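Local coordinates for protein beta-L-arabinobiosidase (Bacteroides thetaiotaomicron, PDB 5MQR) that is a gut-bacterial glycosidase that probably cleaves arabinofuranosyl linkages in complex plant pectin and may also have sialidase activity, at residues W735-D740 with M771-K776; F750-A755 with E779-R784; R784-N789 with G794-G799. All coordinates share one frame; numbering follows the deposited sequence.

Contact 1 of 3, residues W735-D740 with M771-K776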
loop_
_atom_site.group_PDB
_atom_site.type_symbol
_atom_site.label_atom_id
_atom_site.label_comp_id
_atom_site.label_asym_id
_atom_site.label_seq_id
_atom_site.Cartn_x
_atom_site.Cartn_y
_atom_site.Cartn_z
ATOM N N TRP A 735 -28.265 27.330 13.401
ATOM C CA TRP A 735 -29.658 27.079 13.025
ATOM C C TRP A 735 -30.568 26.964 14.239
ATOM O O TRP A 735 -31.665 27.528 14.218
ATOM C CB TRP A 735 -29.830 25.827 12.138
ATOM C CG TRP A 735 -29.600 26.069 10.705
ATOM C CD1 TRP A 735 -28.579 25.578 9.951
ATOM C CD2 TRP A 735 -30.392 26.879 9.833
ATOM N NE1 TRP A 735 -28.686 26.025 8.661
ATOM C CE2 TRP A 735 -29.784 26.842 8.564
ATOM C CE3 TRP A 735 -31.551 27.631 10.000
ATOM C CZ2 TRP A 735 -30.313 27.519 7.463
ATOM C CZ3 TRP A 735 -32.067 28.312 8.910
ATOM C CH2 TRP A 735 -31.459 28.234 7.658
ATOM N N TYR A 736 -30.127 26.258 15.280
ATOM C CA TYR A 736 -31.032 25.912 16.399
ATOM C C TYR A 736 -30.983 26.868 17.591
ATOM O O TYR A 736 -31.929 26.917 18.382
ATOM C CB TYR A 736 -30.804 24.471 16.858
ATOM C CG TYR A 736 -31.313 23.467 15.852
ATOM C CD1 TYR A 736 -30.498 23.001 14.823
ATOM C CD2 TYR A 736 -32.622 22.987 15.916
ATOM C CE1 TYR A 736 -30.968 22.085 13.885
ATOM C CE2 TYR A 736 -33.101 22.078 14.981
ATOM C CZ TYR A 736 -32.269 21.619 13.974
ATOM O OH TYR A 736 -32.732 20.723 13.054
ATOM N N ARG A 737 -29.885 27.606 17.730
ATOM C CA ARG A 737 -29.696 28.503 18.867
ATOM C C ARG A 737 -29.235 29.899 18.478
ATOM O O ARG A 737 -28.958 30.714 19.343
ATOM C CB ARG A 737 -28.687 27.875 19.822
ATOM C CG ARG A 737 -29.189 26.570 20.419
ATOM C CD ARG A 737 -28.059 25.674 20.833
ATOM N NE ARG A 737 -28.551 24.348 21.193
ATOM C CZ ARG A 737 -27.827 23.396 21.779
ATOM N NH1 ARG A 737 -26.551 23.597 22.072
ATOM N NH2 ARG A 737 -28.392 22.232 22.077
ATOM N N GLY A 738 -29.193 30.202 17.190
ATOM C CA GLY A 738 -28.572 31.436 16.743
ATOM C C GLY A 738 -29.500 32.622 16.666
ATOM O O GLY A 738 -29.082 33.663 16.204
ATOM N N ASN A 739 -30.748 32.467 17.097
ATOM C CA ASN A 739 -31.757 33.526 17.063
ATOM C C ASN A 739 -32.192 33.844 18.509
ATOM O O ASN A 739 -33.195 33.314 18.998
ATOM C CB ASN A 739 -32.936 33.063 16.195
ATOM C CG ASN A 739 -34.118 34.026 16.216
ATOM O OD1 ASN A 739 -33.962 35.223 16.425
ATOM N ND2 ASN A 739 -35.307 33.493 15.985
ATOM N N ASP A 740 -31.417 34.702 19.179
ATOM C CA ASP A 740 -31.588 34.998 20.626
ATOM C C ASP A 740 -31.624 33.712 21.463
ATOM O O ASP A 740 -32.528 33.524 22.288
ATOM C CB ASP A 740 -32.858 35.853 20.891
ATOM C CG ASP A 740 -32.776 37.241 20.262
ATOM O OD1 ASP A 740 -31.737 37.919 20.478
ATOM O OD2 ASP A 740 -33.737 37.662 19.564
HETATM N N MSE A 771 -24.480 15.120 20.058
HETATM C CA MSE A 771 -25.770 14.527 19.707
HETATM C C MSE A 771 -26.711 14.586 20.894
HETATM O O MSE A 771 -27.812 15.068 20.743
HETATM C CB MSE A 771 -25.570 13.106 19.176
HETATM C CG MSE A 771 -26.832 12.348 18.736
HETATM SE SE MSE A 771 -27.633 11.482 20.327
HETATM C CE MSE A 771 -26.235 10.122 20.655
ATOM N N LEU A 772 -26.298 14.129 22.075
ATOM C CA LEU A 772 -27.175 14.123 23.268
ATOM C C LEU A 772 -27.664 15.530 23.616
ATOM O O LEU A 772 -28.856 15.728 23.931
ATOM C CB LEU A 772 -26.485 13.492 24.484
ATOM C CG LEU A 772 -26.147 11.982 24.411
ATOM C CD1 LEU A 772 -25.289 11.511 25.586
ATOM C CD2 LEU A 772 -27.410 11.141 24.345
ATOM N N ASP A 773 -26.758 16.505 23.508
ATOM C CA ASP A 773 -27.084 17.914 23.770
ATOM C C ASP A 773 -28.058 18.556 22.752
ATOM O O ASP A 773 -28.696 19.539 23.076
ATOM C CB ASP A 773 -25.785 18.737 23.881
ATOM C CG ASP A 773 -26.037 20.219 24.100
ATOM O OD1 ASP A 773 -26.353 20.633 25.241
ATOM O OD2 ASP A 773 -25.938 20.962 23.098
HETATM N N MSE A 774 -28.151 18.002 21.541
HETATM C CA MSE A 774 -29.063 18.491 20.478
HETATM C C MSE A 774 -30.456 17.871 20.494
HETATM O O MSE A 774 -31.340 18.308 19.759
HETATM C CB MSE A 774 -28.436 18.235 19.089
HETATM C CG MSE A 774 -27.555 19.393 18.623
HETATM SE SE MSE A 774 -28.560 21.065 18.387
HETATM C CE MSE A 774 -29.800 20.472 16.964
ATOM N N THR A 775 -30.649 16.852 21.335
ATOM C CA THR A 775 -31.884 16.047 21.383
ATOM C C THR A 775 -33.152 16.897 21.645
ATOM O O THR A 775 -34.116 16.796 20.888
ATOM C CB THR A 775 -31.675 14.852 22.373
ATOM O OG1 THR A 775 -30.961 13.807 21.683
ATOM C CG2 THR A 775 -32.915 14.307 22.918
ATOM N N LYS A 776 -33.141 17.736 22.678
ATOM C CA LYS A 776 -34.296 18.585 22.978
ATOM C C LYS A 776 -34.649 19.526 21.836
ATOM O O LYS A 776 -35.818 19.658 21.501
ATOM C CB LYS A 776 -34.079 19.402 24.253
ATOM C CG LYS A 776 -34.080 18.547 25.505
ATOM C CD LYS A 776 -34.085 19.403 26.774
ATOM C CE LYS A 776 -33.501 18.651 27.966
ATOM N NZ LYS A 776 -34.181 19.076 29.227
#
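Bends at chi2 (-63°) and chi3 (-62°) curl the selenomethionine M774 so that its methyl CE lands on one face of the Y736 ring, while a chain extended from CG to NE carries the guanidinium of R737 across to D773. The methyl sits 3.5 Å from the ring centroid of Y736 and only 18° off the ring normal, a CH-pi contact; M774 SE stands farther off and obliquely, completing a Met-aromatic pair. An unbranched, flexible side chain suits this place because it can fold onto the ring. Its SE also lies over one face of the R737 guanidinium, 3.9 Å from NH2. R737 grips D773 end-on: NH1 and NH2 are each 2.9 Å from D773 OD2, in a salt bridge. NH1 uses the syn lone pair of OD2, whereas NH2 meets that oxygen from above the carboxylate plane, since the two flat groups are almost perpendicular. NH2 adds a weak bond to D773 O and a salt bridge to D777, so the arginine's positive charge is probably shared between two carboxylates one helical turn apart. The contact thus joins the C-terminal end of helix 726-737 to helix 768-788, whose M771 and T775 pack against helix 820-839.

Contact 2 of 3, residues F750-A755 with E779-R784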
loop_
_atom_site.group_PDB
_atom_site.type_symbol
_atom_site.label_atom_id
_atom_site.label_comp_id
_atom_site.label_asym_id
_atom_site.label_seq_id
_atom_site.Cartn_x
_atom_site.Cartn_y
_atom_site.Cartn_z
ATOM N N PHE A 750 -39.298 25.581 5.291
ATOM C CA PHE A 750 -38.930 24.401 4.524
ATOM C C PHE A 750 -39.017 23.119 5.336
ATOM O O PHE A 750 -38.650 23.088 6.523
ATOM C CB PHE A 750 -37.518 24.546 3.945
ATOM C CG PHE A 750 -37.392 25.643 2.926
ATOM C CD1 PHE A 750 -37.830 25.448 1.621
ATOM C CD2 PHE A 750 -36.874 26.877 3.274
ATOM C CE1 PHE A 750 -37.739 26.463 0.674
ATOM C CE2 PHE A 750 -36.769 27.891 2.332
ATOM C CZ PHE A 750 -37.207 27.688 1.033
ATOM N N SER A 751 -39.508 22.067 4.677
ATOM C CA SER A 751 -39.557 20.747 5.253
ATOM C C SER A 751 -38.175 20.361 5.762
ATOM O O SER A 751 -37.150 20.857 5.275
ATOM C CB SER A 751 -40.023 19.716 4.225
ATOM O OG SER A 751 -41.292 20.041 3.685
ATOM N N SER A 752 -38.170 19.468 6.750
ATOM C CA SER A 752 -36.945 19.093 7.463
ATOM C C SER A 752 -36.789 17.587 7.649
ATOM O O SER A 752 -37.734 16.921 8.117
ATOM C CB SER A 752 -36.935 19.758 8.844
ATOM O OG SER A 752 -35.859 19.265 9.614
ATOM N N TRP A 753 -35.599 17.074 7.308
ATOM C CA TRP A 753 -35.141 15.759 7.788
ATOM C C TRP A 753 -33.959 15.898 8.724
ATOM O O TRP A 753 -33.127 15.012 8.834
ATOM C CB TRP A 753 -34.890 14.756 6.652
ATOM C CG TRP A 753 -33.714 14.925 5.735
ATOM C CD1 TRP A 753 -32.513 14.348 5.871
ATOM C CD2 TRP A 753 -33.665 15.656 4.502
ATOM N NE1 TRP A 753 -31.696 14.678 4.834
ATOM C CE2 TRP A 753 -32.385 15.473 3.965
ATOM C CE3 TRP A 753 -34.583 16.429 3.795
ATOM C CZ2 TRP A 753 -31.984 16.052 2.764
ATOM C CZ3 TRP A 753 -34.187 17.003 2.595
ATOM C CH2 TRP A 753 -32.899 16.822 2.096
ATOM N N ASN A 754 -33.948 16.970 9.505
ATOM C CA ASN A 754 -32.753 17.319 10.269
ATOM C C ASN A 754 -32.437 16.438 11.454
ATOM O O ASN A 754 -31.260 16.322 11.813
ATOM C CB ASN A 754 -32.799 18.769 10.712
ATOM C CG ASN A 754 -32.715 19.722 9.545
ATOM O OD1 ASN A 754 -32.213 19.383 8.457
ATOM N ND2 ASN A 754 -33.245 20.914 9.743
ATOM N N ALA A 755 -33.448 15.822 12.060
ATOM C CA ALA A 755 -33.141 14.884 13.134
ATOM C C ALA A 755 -32.442 13.663 12.558
ATOM O O ALA A 755 -31.438 13.219 13.105
ATOM C CB ALA A 755 -34.369 14.492 13.919
ATOM N N GLU A 779 -36.467 17.627 19.219
ATOM C CA GLU A 779 -37.859 17.322 19.638
ATOM C C GLU A 779 -38.751 18.521 19.450
ATOM O O GLU A 779 -39.862 18.383 18.955
ATOM C CB GLU A 779 -37.964 16.887 21.113
ATOM C CG GLU A 779 -37.270 15.589 21.449
ATOM C CD GLU A 779 -37.255 15.317 22.950
ATOM O OE1 GLU A 779 -38.347 15.099 23.496
ATOM O OE2 GLU A 779 -36.147 15.310 23.558
ATOM N N THR A 780 -38.273 19.688 19.877
ATOM C CA THR A 780 -38.995 20.933 19.652
ATOM C C THR A 780 -39.280 21.130 18.149
ATOM O O THR A 780 -40.399 21.466 17.773
ATOM C CB THR A 780 -38.225 22.155 20.214
ATOM O OG1 THR A 780 -38.006 21.964 21.614
ATOM C CG2 THR A 780 -39.012 23.500 19.971
ATOM N N GLU A 781 -38.270 20.906 17.304
ATOM C CA GLU A 781 -38.481 20.984 15.854
ATOM C C GLU A 781 -39.578 20.009 15.381
ATOM O O GLU A 781 -40.517 20.420 14.664
ATOM C CB GLU A 781 -37.182 20.720 15.097
ATOM C CG GLU A 781 -37.313 20.768 13.586
ATOM C CD GLU A 781 -36.002 20.505 12.870
ATOM O OE1 GLU A 781 -35.094 19.864 13.455
ATOM O OE2 GLU A 781 -35.903 20.927 11.693
ATOM N N TYR A 782 -39.443 18.737 15.776
ATOM C CA TYR A 782 -40.375 17.689 15.360
ATOM C C TYR A 782 -41.819 18.059 15.748
ATOM O O TYR A 782 -42.724 18.026 14.915
ATOM C CB TYR A 782 -39.992 16.341 15.978
ATOM C CG TYR A 782 -40.808 15.207 15.426
ATOM C CD1 TYR A 782 -42.118 14.987 15.850
ATOM C CD2 TYR A 782 -40.282 14.357 14.456
ATOM C CE1 TYR A 782 -42.864 13.956 15.311
ATOM C CE2 TYR A 782 -41.027 13.319 13.929
ATOM C CZ TYR A 782 -42.310 13.122 14.353
ATOM O OH TYR A 782 -43.044 12.091 13.812
ATOM N N GLN A 783 -42.012 18.423 17.010
ATOM C CA GLN A 783 -43.338 18.719 17.537
ATOM C C GLN A 783 -44.009 19.908 16.815
ATOM O O GLN A 783 -45.237 19.913 16.665
ATOM C CB GLN A 783 -43.295 18.925 19.067
ATOM C CG GLN A 783 -43.071 17.629 19.854
ATOM C CD GLN A 783 -42.905 17.864 21.357
ATOM O OE1 GLN A 783 -43.821 18.339 22.029
ATOM N NE2 GLN A 783 -41.741 17.528 21.892
ATOM N N ARG A 784 -43.204 20.875 16.349
ATOM C CA ARG A 784 -43.722 22.023 15.620
ATOM C C ARG A 784 -44.323 21.543 14.301
ATOM O O ARG A 784 -45.480 21.851 14.008
ATOM C CB ARG A 784 -42.647 23.108 15.397
ATOM C CG ARG A 784 -43.151 24.287 14.569
ATOM C CD ARG A 784 -42.130 25.407 14.391
ATOM N NE ARG A 784 -40.778 24.961 14.048
ATOM C CZ ARG A 784 -40.402 24.450 12.871
ATOM N NH1 ARG A 784 -41.271 24.254 11.883
ATOM N NH2 ARG A 784 -39.137 24.102 12.685
#
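S752 and N754 converge on a single carboxylate oxygen, OE2 of the buried E781. S752 OG donates to OE2 at 2.7 Å, coming from above the carboxylate plane. N754 ND2 donates to the same oxygen over a longer 3.3 Å, along its syn lone pair; the bond is bent to 135°, and OE2 is tilted out of the amide plane of N754. Asparagine suits this position because its short amide can offer an N-H to the acid from the first turn of the helix. The other carboxylate oxygen, E781 OE1, takes a hydrogen bond with the hydroxyl of Y736, so both oxygens of this buried acid have partners. Glutamate suits the place through its reach: CG is anti to the backbone N (chi1 179°), and the chain runs extended beyond it, carrying the carboxylate from its own helix to the start of the preceding one. Serine fits at 752 because a hydroxyl can give and receive at once. While its hydroxyl donates to E781, its oxygen accepts from the backbone N of N754 at 3.0 Å with an angle of 157°, forming an ST turn just where the helix begins. The serine therefore links the helix start to the acid. W753, at the N-cap position, packs its indole among the rings of H714, Y825, Y893 and F894. The contact fastens the N-terminal end of helix 754-765 to the second half of helix 768-788, where A755 also packs on L778.

Contact 3 of 3, residues R784-N789 with G794-G799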
loop_
_atom_site.group_PDB
_atom_site.type_symbol
_atom_site.label_atom_id
_atom_site.label_comp_id
_atom_site.label_asym_id
_atom_site.label_seq_id
_atom_site.Cartn_x
_atom_site.Cartn_y
_atom_site.Cartn_z
ATOM N N ARG A 784 -43.204 20.875 16.349
ATOM C CA ARG A 784 -43.722 22.023 15.620
ATOM C C ARG A 784 -44.323 21.543 14.301
ATOM O O ARG A 784 -45.480 21.851 14.008
ATOM C CB ARG A 784 -42.647 23.108 15.397
ATOM C CG ARG A 784 -43.151 24.287 14.569
ATOM C CD ARG A 784 -42.130 25.407 14.391
ATOM N NE ARG A 784 -40.778 24.961 14.048
ATOM C CZ ARG A 784 -40.402 24.450 12.871
ATOM N NH1 ARG A 784 -41.271 24.254 11.883
ATOM N NH2 ARG A 784 -39.137 24.102 12.685
ATOM N N TRP A 785 -43.558 20.763 13.536
ATOM C CA TRP A 785 -44.082 20.196 12.290
ATOM C C TRP A 785 -45.339 19.348 12.507
ATOM O O TRP A 785 -46.304 19.448 11.759
ATOM C CB TRP A 785 -43.003 19.384 11.541
ATOM C CG TRP A 785 -41.968 20.253 10.896
ATOM C CD1 TRP A 785 -40.625 20.275 11.163
ATOM C CD2 TRP A 785 -42.190 21.233 9.887
ATOM N NE1 TRP A 785 -39.993 21.221 10.374
ATOM C CE2 TRP A 785 -40.931 21.808 9.570
ATOM C CE3 TRP A 785 -43.331 21.671 9.199
ATOM C CZ2 TRP A 785 -40.782 22.810 8.615
ATOM C CZ3 TRP A 785 -43.188 22.691 8.236
ATOM C CH2 TRP A 785 -41.911 23.243 7.953
ATOM N N GLU A 786 -45.301 18.506 13.528
ATOM C CA GLU A 786 -46.436 17.669 13.917
ATOM C C GLU A 786 -47.678 18.485 14.264
ATOM O O GLU A 786 -48.772 18.124 13.898
ATOM C CB GLU A 786 -46.051 16.801 15.120
ATOM C CG GLU A 786 -47.091 15.780 15.535
ATOM C CD GLU A 786 -46.554 14.886 16.627
ATOM O OE1 GLU A 786 -46.398 15.393 17.757
ATOM O OE2 GLU A 786 -46.255 13.697 16.346
ATOM N N ARG A 787 -47.486 19.586 14.970
ATOM C CA ARG A 787 -48.586 20.488 15.332
ATOM C C ARG A 787 -49.164 21.234 14.111
ATOM O O ARG A 787 -50.383 21.343 13.987
ATOM C CB ARG A 787 -48.112 21.436 16.444
ATOM C CG ARG A 787 -48.916 22.715 16.689
ATOM C CD ARG A 787 -48.646 23.313 18.077
ATOM N NE ARG A 787 -47.336 22.927 18.633
ATOM C CZ ARG A 787 -46.145 23.482 18.332
ATOM N NH1 ARG A 787 -46.031 24.499 17.460
ATOM N NH2 ARG A 787 -45.046 23.010 18.912
ATOM N N THR A 788 -48.305 21.669 13.185
ATOM C CA THR A 788 -48.736 22.545 12.095
ATOM C C THR A 788 -49.085 21.874 10.780
ATOM O O THR A 788 -49.810 22.483 9.988
ATOM C CB THR A 788 -47.694 23.651 11.798
ATOM O OG1 THR A 788 -46.479 23.091 11.282
ATOM C CG2 THR A 788 -47.404 24.487 13.057
ATOM N N ASN A 789 -48.587 20.655 10.525
ATOM C CA ASN A 789 -48.570 20.102 9.165
ATOM C C ASN A 789 -49.153 18.694 8.937
ATOM O O ASN A 789 -48.776 18.009 7.980
ATOM C CB ASN A 789 -47.151 20.212 8.601
ATOM C CG ASN A 789 -46.922 21.514 7.881
ATOM O OD1 ASN A 789 -46.918 21.554 6.653
ATOM N ND2 ASN A 789 -46.750 22.587 8.628
ATOM N N GLY A 794 -53.722 11.725 9.625
ATOM C CA GLY A 794 -52.381 11.450 10.179
ATOM C C GLY A 794 -51.221 11.724 9.236
ATOM O O GLY A 794 -50.091 11.890 9.694
ATOM N N LEU A 795 -51.477 11.758 7.927
ATOM C CA LEU A 795 -50.426 12.052 6.951
ATOM C C LEU A 795 -50.021 13.514 7.074
ATOM O O LEU A 795 -50.839 14.361 7.406
ATOM C CB LEU A 795 -50.874 11.783 5.506
ATOM C CG LEU A 795 -51.034 10.319 5.050
ATOM C CD1 LEU A 795 -51.936 10.289 3.824
ATOM C CD2 LEU A 795 -49.707 9.636 4.749
ATOM N N TYR A 796 -48.742 13.779 6.832
ATOM C CA TYR A 796 -48.246 15.149 6.729
ATOM C C TYR A 796 -48.630 15.726 5.359
ATOM O O TYR A 796 -48.761 14.995 4.373
ATOM C CB TYR A 796 -46.721 15.238 7.005
ATOM C CG TYR A 796 -46.348 15.116 8.496
ATOM C CD1 TYR A 796 -46.297 13.880 9.123
ATOM C CD2 TYR A 796 -46.086 16.246 9.268
ATOM C CE1 TYR A 796 -45.983 13.762 10.476
ATOM C CE2 TYR A 796 -45.779 16.144 10.608
ATOM C CZ TYR A 796 -45.724 14.897 11.221
ATOM O OH TYR A 796 -45.424 14.762 12.566
ATOM N N TRP A 797 -48.875 17.032 5.332
ATOM C CA TRP A 797 -49.012 17.770 4.093
ATOM C C TRP A 797 -47.899 18.766 4.011
ATOM O O TRP A 797 -47.358 19.193 5.025
ATOM C CB TRP A 797 -50.339 18.515 3.982
ATOM C CG TRP A 797 -50.579 19.555 5.028
ATOM C CD1 TRP A 797 -51.252 19.381 6.204
ATOM C CD2 TRP A 797 -50.166 20.929 5.004
ATOM N NE1 TRP A 797 -51.286 20.557 6.912
ATOM C CE2 TRP A 797 -50.627 21.526 6.201
ATOM C CE3 TRP A 797 -49.453 21.716 4.091
ATOM C CZ2 TRP A 797 -50.398 22.878 6.508
ATOM C CZ3 TRP A 797 -49.211 23.067 4.399
ATOM C CH2 TRP A 797 -49.675 23.629 5.597
ATOM N N GLN A 798 -47.556 19.141 2.787
ATOM C CA GLN A 798 -46.725 20.304 2.561
ATOM C C GLN A 798 -47.012 20.871 1.204
ATOM O O GLN A 798 -47.201 20.119 0.248
ATOM C CB GLN A 798 -45.259 19.930 2.645
ATOM C CG GLN A 798 -44.314 21.122 2.590
ATOM C CD GLN A 798 -44.404 22.032 3.793
ATOM O OE1 GLN A 798 -45.407 22.700 4.014
ATOM N NE2 GLN A 798 -43.324 22.096 4.559
ATOM N N GLY A 799 -47.039 22.194 1.111
ATOM C CA GLY A 799 -47.028 22.857 -0.199
ATOM C C GLY A 799 -45.726 22.576 -0.925
ATOM O O GLY A 799 -44.663 22.530 -0.294
HETATM O O HOH W 1 -45.663 12.498 13.961
HETATM O O HOH W 2 -52.372 20.668 9.713
#
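N789 and W797 meet where helix 768-788 ends and the chain doubles back on it, a reversal within the helical domain of this six-hairpin glycosidase. The backbones are joined by one bond: W797 N donates to N789 O at 2.8 Å and 162°. W797 has its CG between the backbone N and the carbonyl carbon (chi1 61°), which folds the indole onto N789. CA of N789 lies over the five-membered ring of W797, 4.0 Å from its centroid, in a CH-pi contact, and the carbonyl oxygen N789 O lies over a face of the same indole, 3.3 Å from W797 CD1. A broad flat ring suits this place because it covers the backbone of N789 at the helix end. Replacing the W797 indole by an alanine here would be likely to leave the N789 backbone without the ring over it and a bound water without its N-H donor. Y796 lies against the last turns of the helix, at W785 and E786. Its CE2 is 3.5 Å from W785 O, which lies near the ring plane, and its OH is 3.3 Å from E786 CB. E786 extends beyond CG, and its OE2 accepts from a water that is 2.7 Å from Y796 OH; the same carboxylate oxygen forms a salt bridge with R852. Q798, bent at chi2, brings NE2 obliquely to W785, 3.7 Å from CZ3, and that nitrogen is hydrogen-bonded to S751. The indole nitrogen of W797 is also engaged, with NE1 donating to a second water at 3.0 Å.

From the N terminus, the chain leaves helix 726-737 and passes through a loop into helix 754-765 before entering helix 768-788. Contact 1 closes that excursion by bringing 735-740 onto the early turns of the last helix. Contact 2 crosses it, because 750-755 lies within the span closed by contact 1 but pairs with 779-784 beyond it; the acid of contact 2 reaches the tyrosine of contact 1, joining the two directly. Contact 3 follows in series and closes a short reversal of four residues, sharing R784 with contact 2 and touching it through packing of F750 and W785. Helix 768-788 is thus the common spine, tied successively to two preceding helices and to the loop leading toward helix 820-839.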